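Local coordinates for protein S-adenosylmethionine:2-demethylmenaquinone methyltransferase (Geobacillus kaustophilus, PDB 2PCN) that belongs to the Aldolase/RraA family, adopts a compact mixed alpha/beta fold and assembles as a trimer of identical chains, at residues Gly32-Val37 with Val58-Gly63; Asp12-Cys17 with Lys154-Lys159; Gln22-Lys27 with Ile110-Val115; Ile79-Gly84 with Gly101-Gly106; Leu45-Leu50 with Gly73-Gln78. One frame throughout, in Å; residues are numbered along the deposited sequence.

Contact 1: Gly32-Val37 with Val58-Gly63; sequences GPIATV and VLVVDG
Ile34 to Val37 pair in parallel with Val58 to Val61, the two strands of a beta-alpha-beta unit whose connecting helix is 44-52. Five backbone hydrogen bonds alternate along the pairing. Both backbone polar atoms of Ala35 bond to the same strand: its N donates to Val58 O, and its O accepts from Val60 N at 2.9 Å with an almost straight N-H...O angle of 177°. The tight part is the face bearing Ala35, Val37, Leu59 and Val61, which packs against helix 44-52. There Leu59 swings its CG anti to the backbone N (chi1 -175°), and its CD1 branch reaches across to Val37 CG2 at 3.6 Å while also touching Ala35 CB at 3.8 Å. On the other face fewer side chains meet across the strands. Ile34 CG2 meets Val60 CG2 at 3.8 Å, but Thr36 adds little to the pairing; its OG1 bonds to Val127 O, and Leu129 and Phe131 of strand 129-131 pack on this face. The partly exposed ring of Pro33 points away from strand 58-62. Pro33 joins through its carbonyl O, which accepts from Val58 N at 2.9 Å, and Val58 CG2 packs on Gly32 N at 3.6 Å.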
# COMPACT_ATOMS: atom_id res chain seq x y z
N GLY A 32 3.67 24.29 0.46
CA GLY A 32 3.20 25.62 0.13
C GLY A 32 2.05 26.06 1.01
O GLY A 32 1.59 25.30 1.87
N PRO A 33 1.57 27.30 0.83
CA PRO A 33 0.46 27.85 1.62
C PRO A 33 -0.82 27.06 1.40
O PRO A 33 -1.14 26.67 0.28
CB PRO A 33 0.36 29.28 1.11
CG PRO A 33 0.74 29.14 -0.32
CD PRO A 33 1.94 28.22 -0.26
N ILE A 34 -1.54 26.82 2.48
CA ILE A 34 -2.78 26.07 2.46
C ILE A 34 -4.02 26.87 2.06
O ILE A 34 -4.21 28.01 2.48
CB ILE A 34 -3.06 25.45 3.86
CG1 ILE A 34 -2.05 24.35 4.16
CG2 ILE A 34 -4.49 24.94 3.94
CD1 ILE A 34 -2.21 23.76 5.56
N ALA A 35 -4.85 26.24 1.24
CA ALA A 35 -6.13 26.79 0.80
C ALA A 35 -7.04 25.63 1.20
O ALA A 35 -6.69 24.47 0.97
CB ALA A 35 -6.16 26.98 -0.71
N THR A 36 -8.19 25.92 1.81
CA THR A 36 -9.08 24.86 2.27
C THR A 36 -10.43 24.73 1.59
O THR A 36 -11.01 25.71 1.11
CB THR A 36 -9.36 24.98 3.78
OG1 THR A 36 -10.10 26.18 4.03
CG2 THR A 36 -8.06 25.00 4.58
N VAL A 37 -10.93 23.50 1.58
CA VAL A 37 -12.24 23.19 1.02
C VAL A 37 -12.83 22.08 1.89
O VAL A 37 -12.18 21.07 2.15
CB VAL A 37 -12.16 22.66 -0.43
CG1 VAL A 37 -13.56 22.38 -0.96
CG2 VAL A 37 -11.46 23.67 -1.32
N VAL A 58 -1.27 24.77 -1.97
CA VAL A 58 -1.52 23.36 -1.74
C VAL A 58 -2.97 23.33 -1.27
O VAL A 58 -3.29 23.86 -0.20
CB VAL A 58 -0.63 22.76 -0.63
CG1 VAL A 58 -1.14 21.37 -0.26
CG2 VAL A 58 0.81 22.67 -1.10
N LEU A 59 -3.85 22.76 -2.08
CA LEU A 59 -5.26 22.69 -1.71
C LEU A 59 -5.49 21.50 -0.80
O LEU A 59 -5.14 20.37 -1.15
CB LEU A 59 -6.14 22.56 -2.96
CG LEU A 59 -7.64 22.60 -2.68
CD1 LEU A 59 -8.04 24.02 -2.29
CD2 LEU A 59 -8.42 22.17 -3.90
N VAL A 60 -6.07 21.75 0.37
CA VAL A 60 -6.37 20.68 1.31
C VAL A 60 -7.88 20.52 1.30
O VAL A 60 -8.62 21.47 1.57
CB VAL A 60 -5.89 21.04 2.74
CG1 VAL A 60 -6.21 19.90 3.70
CG2 VAL A 60 -4.39 21.32 2.73
N VAL A 61 -8.33 19.32 0.97
CA VAL A 61 -9.76 19.03 0.89
C VAL A 61 -10.22 17.99 1.90
O VAL A 61 -9.73 16.86 1.91
CB VAL A 61 -10.13 18.52 -0.52
CG1 VAL A 61 -11.60 18.17 -0.59
CG2 VAL A 61 -9.78 19.58 -1.56
N ASP A 62 -11.15 18.37 2.77
CA ASP A 62 -11.67 17.42 3.74
C ASP A 62 -12.95 16.82 3.17
O ASP A 62 -14.00 17.47 3.17
CB ASP A 62 -11.97 18.08 5.08
CG ASP A 62 -12.46 17.09 6.12
OD1 ASP A 62 -12.53 15.88 5.79
OD2 ASP A 62 -12.79 17.50 7.25
N GLY A 63 -12.85 15.60 2.65
CA GLY A 63 -14.00 14.93 2.08
C GLY A 63 -14.59 13.93 3.07
O GLY A 63 -15.33 13.03 2.68

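Contact 2: Asp12-Cys17 with Lys154-Lys159; sequences DELQVC and KDLLAK
Glu13 meets Lys154 and Lys159 in a three-residue salt-bridge network that ties the 3-10 turn leading into strand 14-16 to the C-terminal loop following strand 148-152. Lys154 NZ lies 3.0 Å from Glu13 OE2, and Lys159 NZ lies 3.0 Å from Glu13 OE1 while also lying 3.2 Å from Glu13 OE2. As hydrogen bonds all three are weak, so charge attraction is probably the larger part of the grip. The lysines come from different directions: Lys159 runs opposite to the glutamate chain, whereas Lys154 crosses it at about a right angle, its own chain folded at chi2 (73°) and chi4 (59°), with the ammonium ending beside Glu13 OE2. Lys159 is poorly ordered, which makes its half of the network the less certain one. Between the lysines in sequence the loop makes a type I turn from Asp155 to Ala158, with an Asx turn in which Asp155 OD1 accepts from Leu157 N at 2.7 Å. Next to the charges is the packing. Leu156 N is bonded to Tyr143 OH, and the buried Leu156 side chain points toward segment 12-17; its CD2 comes to 3.9 Å from Glu13 OE1, and its CD1 rests 3.6 Å from Leu14 CD2.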
# COMPACT_ATOMS: atom_id res chain seq x y z
N ASP A 12 8.15 21.77 17.75
CA ASP A 12 7.29 22.53 18.67
C ASP A 12 6.31 23.47 17.97
O ASP A 12 5.31 23.87 18.56
CB ASP A 12 8.15 23.33 19.66
CG ASP A 12 9.05 24.34 18.97
OD1 ASP A 12 8.53 25.19 18.21
OD2 ASP A 12 10.28 24.29 19.19
N GLU A 13 6.59 23.81 16.72
CA GLU A 13 5.72 24.70 15.95
C GLU A 13 4.96 23.93 14.88
O GLU A 13 4.32 24.54 14.01
CB GLU A 13 6.54 25.79 15.26
CG GLU A 13 7.21 26.77 16.19
CD GLU A 13 8.05 27.78 15.42
OE1 GLU A 13 9.01 27.35 14.75
OE2 GLU A 13 7.74 28.99 15.49
N LEU A 14 5.03 22.61 14.93
CA LEU A 14 4.38 21.79 13.92
C LEU A 14 3.28 20.86 14.39
O LEU A 14 3.26 20.41 15.54
CB LEU A 14 5.42 20.93 13.19
CG LEU A 14 6.47 21.59 12.30
CD1 LEU A 14 7.49 20.54 11.87
CD2 LEU A 14 5.80 22.21 11.08
N GLN A 15 2.36 20.60 13.48
CA GLN A 15 1.27 19.66 13.70
C GLN A 15 1.64 18.53 12.75
O GLN A 15 1.99 18.78 11.60
CB GLN A 15 -0.07 20.26 13.27
CG GLN A 15 -0.66 21.24 14.26
CD GLN A 15 -2.02 21.72 13.82
OE1 GLN A 15 -2.14 22.69 13.07
NE2 GLN A 15 -3.06 21.03 14.26
N VAL A 16 1.60 17.30 13.24
CA VAL A 16 1.95 16.15 12.41
C VAL A 16 0.70 15.34 12.10
O VAL A 16 0.04 14.83 13.01
CB VAL A 16 2.98 15.25 13.13
CG1 VAL A 16 3.33 14.06 12.24
CG2 VAL A 16 4.23 16.06 13.45
N CYS A 17 0.37 15.22 10.82
CA CYS A 17 -0.80 14.47 10.41
C CYS A 17 -0.67 13.00 10.79
O CYS A 17 0.34 12.36 10.51
CB CYS A 17 -1.01 14.61 8.90
SG CYS A 17 -2.58 13.92 8.32
N LYS A 154 3.05 29.17 9.57
CA LYS A 154 3.74 30.15 8.73
C LYS A 154 4.91 29.51 7.99
O LYS A 154 5.31 28.39 8.30
CB LYS A 154 4.23 31.33 9.58
CG LYS A 154 5.00 30.95 10.84
CD LYS A 154 6.40 30.43 10.53
CE LYS A 154 7.18 30.21 11.82
NZ LYS A 154 6.50 29.23 12.72
N ASP A 155 5.44 30.22 7.00
CA ASP A 155 6.56 29.72 6.22
C ASP A 155 7.77 29.56 7.14
O ASP A 155 8.35 30.55 7.59
CB ASP A 155 6.89 30.69 5.09
CG ASP A 155 7.83 30.09 4.06
OD1 ASP A 155 8.86 29.51 4.47
OD2 ASP A 155 7.53 30.19 2.85
N LEU A 156 8.15 28.32 7.41
CA LEU A 156 9.28 28.03 8.28
C LEU A 156 10.63 28.26 7.62
O LEU A 156 11.66 28.25 8.29
CB LEU A 156 9.21 26.58 8.78
CG LEU A 156 8.04 26.20 9.68
CD1 LEU A 156 8.14 24.73 10.05
CD2 LEU A 156 8.05 27.06 10.93
N LEU A 157 10.62 28.48 6.31
CA LEU A 157 11.86 28.70 5.57
C LEU A 157 12.03 30.14 5.12
O LEU A 157 12.86 30.43 4.25
CB LEU A 157 11.91 27.76 4.37
CG LEU A 157 11.76 26.28 4.72
CD1 LEU A 157 11.66 25.46 3.45
CD2 LEU A 157 12.95 25.82 5.57
N ALA A 158 11.25 31.04 5.71
CA ALA A 158 11.32 32.46 5.38
C ALA A 158 11.32 33.25 6.68
O ALA A 158 11.32 34.48 6.67
CB ALA A 158 10.13 32.85 4.52
N LYS A 159 11.33 32.53 7.79
CA LYS A 159 11.33 33.14 9.11
C LYS A 159 12.74 33.41 9.62
O LYS A 159 13.72 32.91 9.07
CB LYS A 159 10.60 32.23 10.11
CG LYS A 159 11.18 30.82 10.19
CD LYS A 159 10.55 30.02 11.32
CE LYS A 159 10.89 30.62 12.67
NZ LYS A 159 10.32 29.83 13.79

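Contact 3: Gln22-Lys27 with Ile110-Val115; sequences QSYGGK and IGTCPV
Tyr24 reaches from the turn after strand 22-23 to Gly111 and Thr112, on the short, weakly bonded strand 111-112, outermost within the chain in a three-stranded parallel sheet. Its backbone is bonded to Val107 of the neighbouring strand 106-109, and from there CB sets off toward the second segment without yet touching it. With CG anti to the carbonyl carbon (chi1 -64°), the ring is carried outward, and contact with the segment begins only in its far half. CE1 comes to 3.7 Å from Thr112 CG2, the methyl approaching the ring obliquely; on the other flank CE2 is 4.2 Å from Gly111 O. CZ lies between these two neighbours, 3.8 Å from Thr112 CG2. The tip goes deepest: Tyr24 OH sits 3.2 Å from Gly111 CA, on the backbone itself, and it too touches the threonine methyl. Ile94 and Ser97 also pack on the tyrosine. Two residues earlier, Gln22 makes a looser approach, with CG 4.2 Å from Ile110 O, where the chain turns a corner between its two strands. Thr112 divides its branches between two partners: CG2 serves the tyrosine, while OG1 bonds to Asp147 O of the third subunit. The tyrosine is thus held to this segment by shape, through van der Waals contact with a methyl and a bare backbone, while the polar branch of the same threonine is committed to the trimer interface.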
# COMPACT_ATOMS: atom_id res chain seq x y z
N GLN A 22 -1.79 7.97 0.59
CA GLN A 22 -1.20 7.25 -0.52
C GLN A 22 -0.79 8.40 -1.42
O GLN A 22 -1.53 9.38 -1.53
CB GLN A 22 -2.24 6.38 -1.24
CG GLN A 22 -2.90 5.33 -0.37
CD GLN A 22 -1.89 4.43 0.32
OE1 GLN A 22 -1.01 3.87 -0.33
NE2 GLN A 22 -2.01 4.30 1.63
N SER A 23 0.38 8.31 -2.05
CA SER A 23 0.86 9.37 -2.94
C SER A 23 0.55 8.97 -4.38
O SER A 23 0.99 7.92 -4.84
CB SER A 23 2.36 9.58 -2.76
OG SER A 23 2.80 10.72 -3.47
N TYR A 24 -0.20 9.82 -5.09
CA TYR A 24 -0.60 9.53 -6.46
C TYR A 24 -0.00 10.40 -7.56
O TYR A 24 -0.02 10.01 -8.73
CB TYR A 24 -2.12 9.61 -6.57
CG TYR A 24 -2.87 8.59 -5.74
CD1 TYR A 24 -2.91 7.25 -6.13
CD2 TYR A 24 -3.52 8.97 -4.57
CE1 TYR A 24 -3.60 6.30 -5.36
CE2 TYR A 24 -4.21 8.03 -3.80
CZ TYR A 24 -4.25 6.70 -4.20
OH TYR A 24 -4.91 5.78 -3.43
N GLY A 25 0.52 11.57 -7.21
CA GLY A 25 1.07 12.46 -8.22
C GLY A 25 2.49 12.16 -8.64
O GLY A 25 3.18 11.36 -8.01
N GLY A 26 2.92 12.81 -9.72
CA GLY A 26 4.28 12.63 -10.21
C GLY A 26 5.30 13.17 -9.24
O GLY A 26 6.48 12.79 -9.28
N LYS A 27 4.86 14.07 -8.36
CA LYS A 27 5.74 14.66 -7.36
C LYS A 27 5.44 14.01 -6.01
O LYS A 27 4.30 13.97 -5.57
CB LYS A 27 5.51 16.17 -7.25
CG LYS A 27 6.02 16.95 -8.45
CD LYS A 27 7.53 16.78 -8.58
CE LYS A 27 8.04 17.33 -9.90
NZ LYS A 27 9.51 17.16 -10.04
N ILE A 110 -6.63 9.05 0.44
CA ILE A 110 -6.66 7.79 1.17
C ILE A 110 -7.02 6.59 0.32
O ILE A 110 -6.96 5.45 0.78
CB ILE A 110 -7.62 7.85 2.38
CG1 ILE A 110 -9.06 8.06 1.91
CG2 ILE A 110 -7.19 8.98 3.32
CD1 ILE A 110 -10.09 7.89 3.00
N GLY A 111 -7.38 6.84 -0.94
CA GLY A 111 -7.72 5.74 -1.82
C GLY A 111 -8.27 6.19 -3.16
O GLY A 111 -8.30 7.39 -3.45
N THR A 112 -8.68 5.24 -3.98
CA THR A 112 -9.24 5.54 -5.29
C THR A 112 -10.67 5.03 -5.35
O THR A 112 -11.03 4.09 -4.65
CB THR A 112 -8.44 4.87 -6.42
OG1 THR A 112 -8.46 3.44 -6.25
CG2 THR A 112 -6.99 5.36 -6.42
N CYS A 113 -11.47 5.67 -6.19
CA CYS A 113 -12.86 5.31 -6.40
C CYS A 113 -13.22 5.80 -7.79
O CYS A 113 -13.05 6.98 -8.10
CB CYS A 113 -13.76 5.99 -5.37
SG CYS A 113 -15.51 5.64 -5.62
N PRO A 114 -13.72 4.91 -8.66
CA PRO A 114 -14.09 5.27 -10.03
C PRO A 114 -15.36 6.11 -10.19
O PRO A 114 -15.57 6.72 -11.24
CB PRO A 114 -14.21 3.92 -10.72
CG PRO A 114 -14.81 3.08 -9.64
CD PRO A 114 -13.99 3.47 -8.41
N VAL A 115 -16.19 6.16 -9.15
CA VAL A 115 -17.44 6.92 -9.22
C VAL A 115 -17.27 8.43 -9.06
O VAL A 115 -16.62 8.89 -8.12
CB VAL A 115 -18.44 6.43 -8.15
CG1 VAL A 115 -19.75 7.19 -8.28
CG2 VAL A 115 -18.67 4.93 -8.29

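Contact 4: Ile79-Gly84 with Gly101-Gly106; sequences IACERG and GAMPIG
Two first torsions bring Cys81 and Ile105 together. The cysteine sulfur lies anti to the carbonyl carbon (chi1 -71°), leaning off the flank of helix 74-82, and Ile105 sends its CG1 arm out in extended form (chi1 -167°) toward Ala80, which leaves CG2 in the cramped place between backbone N and carbonyl carbon, directed at the sulfur. Cys81 SG is consequently the hub of the contact: it lies 4.0 Å from Ile105 CG2, 3.9 Å from Met103 CB and 4.1 Å from Pro104 CD, so that three successive residues of the loop gather round one atom. The far end of Ile105 lies near Ala80, though the modelled separation of Ile105 CD1 from Ala80 CB is doubtful. This is where the helix stops. A Schellman motif closes it, with Gly84 at positive phi as the C-prime residue and its N bonded to Cys81 O at 3.2 Å; the loop packs against this last turn, and the chain then leaves toward Leu85, whose N bonds to Ala80 O. The loop has its own tight bend, an inverse gamma turn centred on Pro104, with a weak bond of 2.8 Å from Ile105 N to Met103 O. On either side of the bend, Met103 and Ile105 both direct CB toward the helix. Further back along the same helix, the Met103 side chain packs on Ala77 and Asp74, while beyond the bend Gly106 enters strand 106-109 beside Ala86 and Val88.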
# COMPACT_ATOMS: atom_id res chain seq x y z
N ILE A 79 -5.88 21.14 -14.29
CA ILE A 79 -6.06 22.55 -13.96
C ILE A 79 -4.98 22.94 -12.96
O ILE A 79 -4.36 24.00 -13.07
CB ILE A 79 -7.45 22.82 -13.34
CG1 ILE A 79 -8.55 22.54 -14.37
CG2 ILE A 79 -7.54 24.27 -12.85
CD1 ILE A 79 -9.95 22.67 -13.82
N ALA A 80 -4.76 22.08 -11.97
CA ALA A 80 -3.75 22.34 -10.95
C ALA A 80 -2.37 22.53 -11.59
O ALA A 80 -1.59 23.37 -11.15
CB ALA A 80 -3.72 21.21 -9.93
N CYS A 81 -2.08 21.74 -12.62
CA CYS A 81 -0.79 21.86 -13.31
C CYS A 81 -0.73 23.14 -14.14
O CYS A 81 0.28 23.84 -14.12
CB CYS A 81 -0.57 20.67 -14.24
SG CYS A 81 -0.24 19.11 -13.39
N GLU A 82 -1.80 23.43 -14.86
CA GLU A 82 -1.86 24.62 -15.70
C GLU A 82 -1.74 25.92 -14.91
O GLU A 82 -1.19 26.91 -15.41
CB GLU A 82 -3.16 24.63 -16.51
CG GLU A 82 -3.39 23.37 -17.31
CD GLU A 82 -4.70 23.39 -18.08
OE1 GLU A 82 -5.67 23.99 -17.58
OE2 GLU A 82 -4.76 22.79 -19.17
N ARG A 83 -2.25 25.94 -13.68
CA ARG A 83 -2.19 27.16 -12.88
C ARG A 83 -1.03 27.18 -11.89
O ARG A 83 -0.96 28.05 -11.02
CB ARG A 83 -3.54 27.37 -12.17
CG ARG A 83 -4.71 27.38 -13.14
CD ARG A 83 -6.00 27.91 -12.52
NE ARG A 83 -5.86 29.28 -12.04
CZ ARG A 83 -5.65 29.62 -10.77
NH1 ARG A 83 -5.56 28.68 -9.84
NH2 ARG A 83 -5.51 30.90 -10.43
N GLY A 84 -0.13 26.22 -12.03
CA GLY A 84 1.05 26.16 -11.17
C GLY A 84 0.85 25.91 -9.69
O GLY A 84 1.59 26.46 -8.87
N GLY A 101 -0.56 10.03 -11.96
CA GLY A 101 0.79 9.61 -11.63
C GLY A 101 1.83 10.15 -12.59
O GLY A 101 3.03 10.17 -12.28
N ALA A 102 1.38 10.59 -13.77
CA ALA A 102 2.28 11.12 -14.79
C ALA A 102 2.38 12.64 -14.79
O ALA A 102 3.09 13.23 -15.60
CB ALA A 102 1.82 10.64 -16.17
N MET A 103 1.67 13.28 -13.86
CA MET A 103 1.67 14.74 -13.77
C MET A 103 2.63 15.28 -12.72
O MET A 103 2.76 14.72 -11.63
CB MET A 103 0.24 15.23 -13.49
CG MET A 103 -0.74 14.90 -14.60
SD MET A 103 -2.41 15.51 -14.28
CE MET A 103 -3.38 14.13 -14.82
N PRO A 104 3.31 16.40 -13.03
CA PRO A 104 4.28 17.05 -12.14
C PRO A 104 3.66 17.83 -10.98
O PRO A 104 3.96 19.01 -10.77
CB PRO A 104 5.05 17.95 -13.09
CG PRO A 104 3.98 18.41 -14.03
CD PRO A 104 3.22 17.12 -14.32
N ILE A 105 2.79 17.17 -10.22
CA ILE A 105 2.15 17.81 -9.09
C ILE A 105 1.95 16.80 -7.97
O ILE A 105 1.95 15.59 -8.21
CB ILE A 105 0.78 18.40 -9.52
CG1 ILE A 105 0.27 19.34 -8.43
CG2 ILE A 105 -0.20 17.28 -9.80
CD1 ILE A 105 -0.91 20.16 -8.86
N GLY A 106 1.82 17.28 -6.75
CA GLY A 106 1.62 16.38 -5.63
C GLY A 106 0.15 16.08 -5.42
O GLY A 106 -0.69 16.98 -5.50

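Contact 5: Leu45-Leu50 with Gly73-Gln78; sequences LVREAL and GDRLAQ
Arg47 and Arg75 meet over a shared water, water 1, which accepts from Arg47 NH2 at 3.0 Å and, weakly, from Arg75 NH1 at 3.5 Å. Their guanidinium planes are turned 65° apart, and Arg75 NH1 comes in at the edge of the Arg47 group, 3.2 Å from Arg47 NH1. The Arg47 chain gets there by running extended from CG to NE, whereas Arg75 bends at chi3 (-56°). Inward of these arginines, helix 74-82 packs beside helix 44-52, which lies on strands 30-38 and 58-62; the local helix axes are 10.1 Å apart and inclined by 24°. Leu76 is the main packing residue between them. Its side chain crosses that of Arg47, with Leu76 CD1 4.1 Å from Arg47 CD, its CD2 looks toward Val46 CG1 at 4.3 Å, and its CB is met crosswise by Leu50 CD1 at 3.6 Å. Val46 and Leu50 in turn rest on Leu59 of strand 58-62. Like charges are thus brought close at the surface of an apolar seam; the Arg47 charge is probably offset by its salt bridge from NE to Glu51 OE2, and an acetate ion bound about 4 Å from the Arg75 side chain is consistent with a locally positive patch.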
# COMPACT_ATOMS: atom_id res chain seq x y z
N LEU A 45 -16.88 22.80 -5.43
CA LEU A 45 -16.04 23.78 -4.76
C LEU A 45 -14.56 23.42 -4.86
O LEU A 45 -13.70 24.28 -4.76
CB LEU A 45 -16.45 23.93 -3.30
CG LEU A 45 -17.84 24.57 -3.17
CD1 LEU A 45 -18.25 24.62 -1.71
CD2 LEU A 45 -17.80 25.98 -3.77
N VAL A 46 -14.27 22.13 -5.06
CA VAL A 46 -12.88 21.71 -5.22
C VAL A 46 -12.42 22.28 -6.56
O VAL A 46 -11.33 22.84 -6.67
CB VAL A 46 -12.75 20.17 -5.26
CG1 VAL A 46 -11.30 19.78 -5.51
CG2 VAL A 46 -13.24 19.57 -3.94
N ARG A 47 -13.27 22.15 -7.57
CA ARG A 47 -12.94 22.67 -8.89
C ARG A 47 -12.78 24.19 -8.87
O ARG A 47 -11.81 24.72 -9.40
CB ARG A 47 -14.00 22.29 -9.92
CG ARG A 47 -13.78 22.95 -11.27
CD ARG A 47 -14.45 22.18 -12.39
NE ARG A 47 -13.98 22.67 -13.69
CZ ARG A 47 -13.98 21.94 -14.80
NH1 ARG A 47 -14.41 20.69 -14.78
NH2 ARG A 47 -13.53 22.47 -15.94
N GLU A 48 -13.73 24.89 -8.27
CA GLU A 48 -13.66 26.35 -8.23
C GLU A 48 -12.40 26.82 -7.52
O GLU A 48 -11.79 27.82 -7.92
CB GLU A 48 -14.91 26.92 -7.56
CG GLU A 48 -16.20 26.40 -8.17
CD GLU A 48 -17.40 27.25 -7.82
OE1 GLU A 48 -17.54 27.63 -6.64
OE2 GLU A 48 -18.22 27.53 -8.73
N ALA A 49 -12.01 26.11 -6.46
CA ALA A 49 -10.80 26.47 -5.72
C ALA A 49 -9.58 26.30 -6.62
O ALA A 49 -8.73 27.20 -6.71
CB ALA A 49 -10.67 25.57 -4.48
N LEU A 50 -9.48 25.16 -7.29
CA LEU A 50 -8.35 24.90 -8.18
C LEU A 50 -8.24 25.91 -9.30
O LEU A 50 -7.15 26.17 -9.82
CB LEU A 50 -8.45 23.49 -8.77
CG LEU A 50 -8.27 22.33 -7.80
CD1 LEU A 50 -8.52 21.01 -8.52
CD2 LEU A 50 -6.87 22.37 -7.21
N GLY A 73 -10.05 14.21 -10.29
CA GLY A 73 -9.70 13.36 -11.42
C GLY A 73 -8.64 14.04 -12.27
O GLY A 73 -8.09 15.07 -11.87
N ASP A 74 -8.37 13.51 -13.46
CA ASP A 74 -7.33 14.10 -14.30
C ASP A 74 -7.65 15.50 -14.81
O ASP A 74 -6.74 16.31 -14.98
CB ASP A 74 -6.99 13.16 -15.47
CG ASP A 74 -8.08 13.10 -16.51
OD1 ASP A 74 -9.26 12.97 -16.13
OD2 ASP A 74 -7.74 13.16 -17.71
N ARG A 75 -8.92 15.81 -15.04
CA ARG A 75 -9.28 17.14 -15.52
C ARG A 75 -8.89 18.19 -14.48
O ARG A 75 -8.26 19.20 -14.81
CB ARG A 75 -10.78 17.24 -15.78
CG ARG A 75 -11.28 16.42 -16.95
CD ARG A 75 -12.78 16.61 -17.11
NE ARG A 75 -13.48 16.28 -15.87
CZ ARG A 75 -14.58 16.90 -15.45
NH1 ARG A 75 -15.10 17.90 -16.15
NH2 ARG A 75 -15.15 16.53 -14.31
N LEU A 76 -9.28 17.96 -13.23
CA LEU A 76 -8.95 18.90 -12.16
C LEU A 76 -7.46 18.92 -11.86
O LEU A 76 -6.91 19.98 -11.54
CB LEU A 76 -9.76 18.56 -10.90
CG LEU A 76 -11.14 19.22 -10.83
CD1 LEU A 76 -11.92 18.94 -12.10
CD2 LEU A 76 -11.90 18.71 -9.61
N ALA A 77 -6.81 17.77 -11.95
CA ALA A 77 -5.37 17.72 -11.70
C ALA A 77 -4.67 18.53 -12.79
O ALA A 77 -3.68 19.21 -12.54
CB ALA A 77 -4.87 16.28 -11.72
N GLN A 78 -5.22 18.47 -14.00
CA GLN A 78 -4.67 19.21 -15.13
C GLN A 78 -4.76 20.71 -14.85
O GLN A 78 -3.82 21.46 -15.13
CB GLN A 78 -5.45 18.86 -16.39
CG GLN A 78 -4.94 19.49 -17.66
CD GLN A 78 -5.67 18.97 -18.88
OE1 GLN A 78 -6.87 19.19 -19.04
NE2 GLN A 78 -4.95 18.27 -19.74
O HOH W 1 -14.36 20.61 -18.16

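Overall arrangement
Contacts 1 and 5 are buried and share a boundary: the strands of contact 1 carry helix 44-52, whose Ala49 and Leu50 pack on Leu59, and contact 5 sets helix 74-82 beside it. Contact 4, partly buried, uses the end of that second helix and joins contact 5 through Arg83 NH1, close to Leu50 O. Contact 3, at the surface, touches contact 4 where Lys27 N approaches Ile105 O, and its Thr112 bonds to Asp147 of the third subunit. Contact 2 stands apart, its centre about 27 Å from that of contact 5. Chemistry follows place: backbone bonding in the sheet, apolar packing around the helices with an arginine pair at its rim, tyrosine against backbone and methyl in contact 3, salt bridges in contact 2.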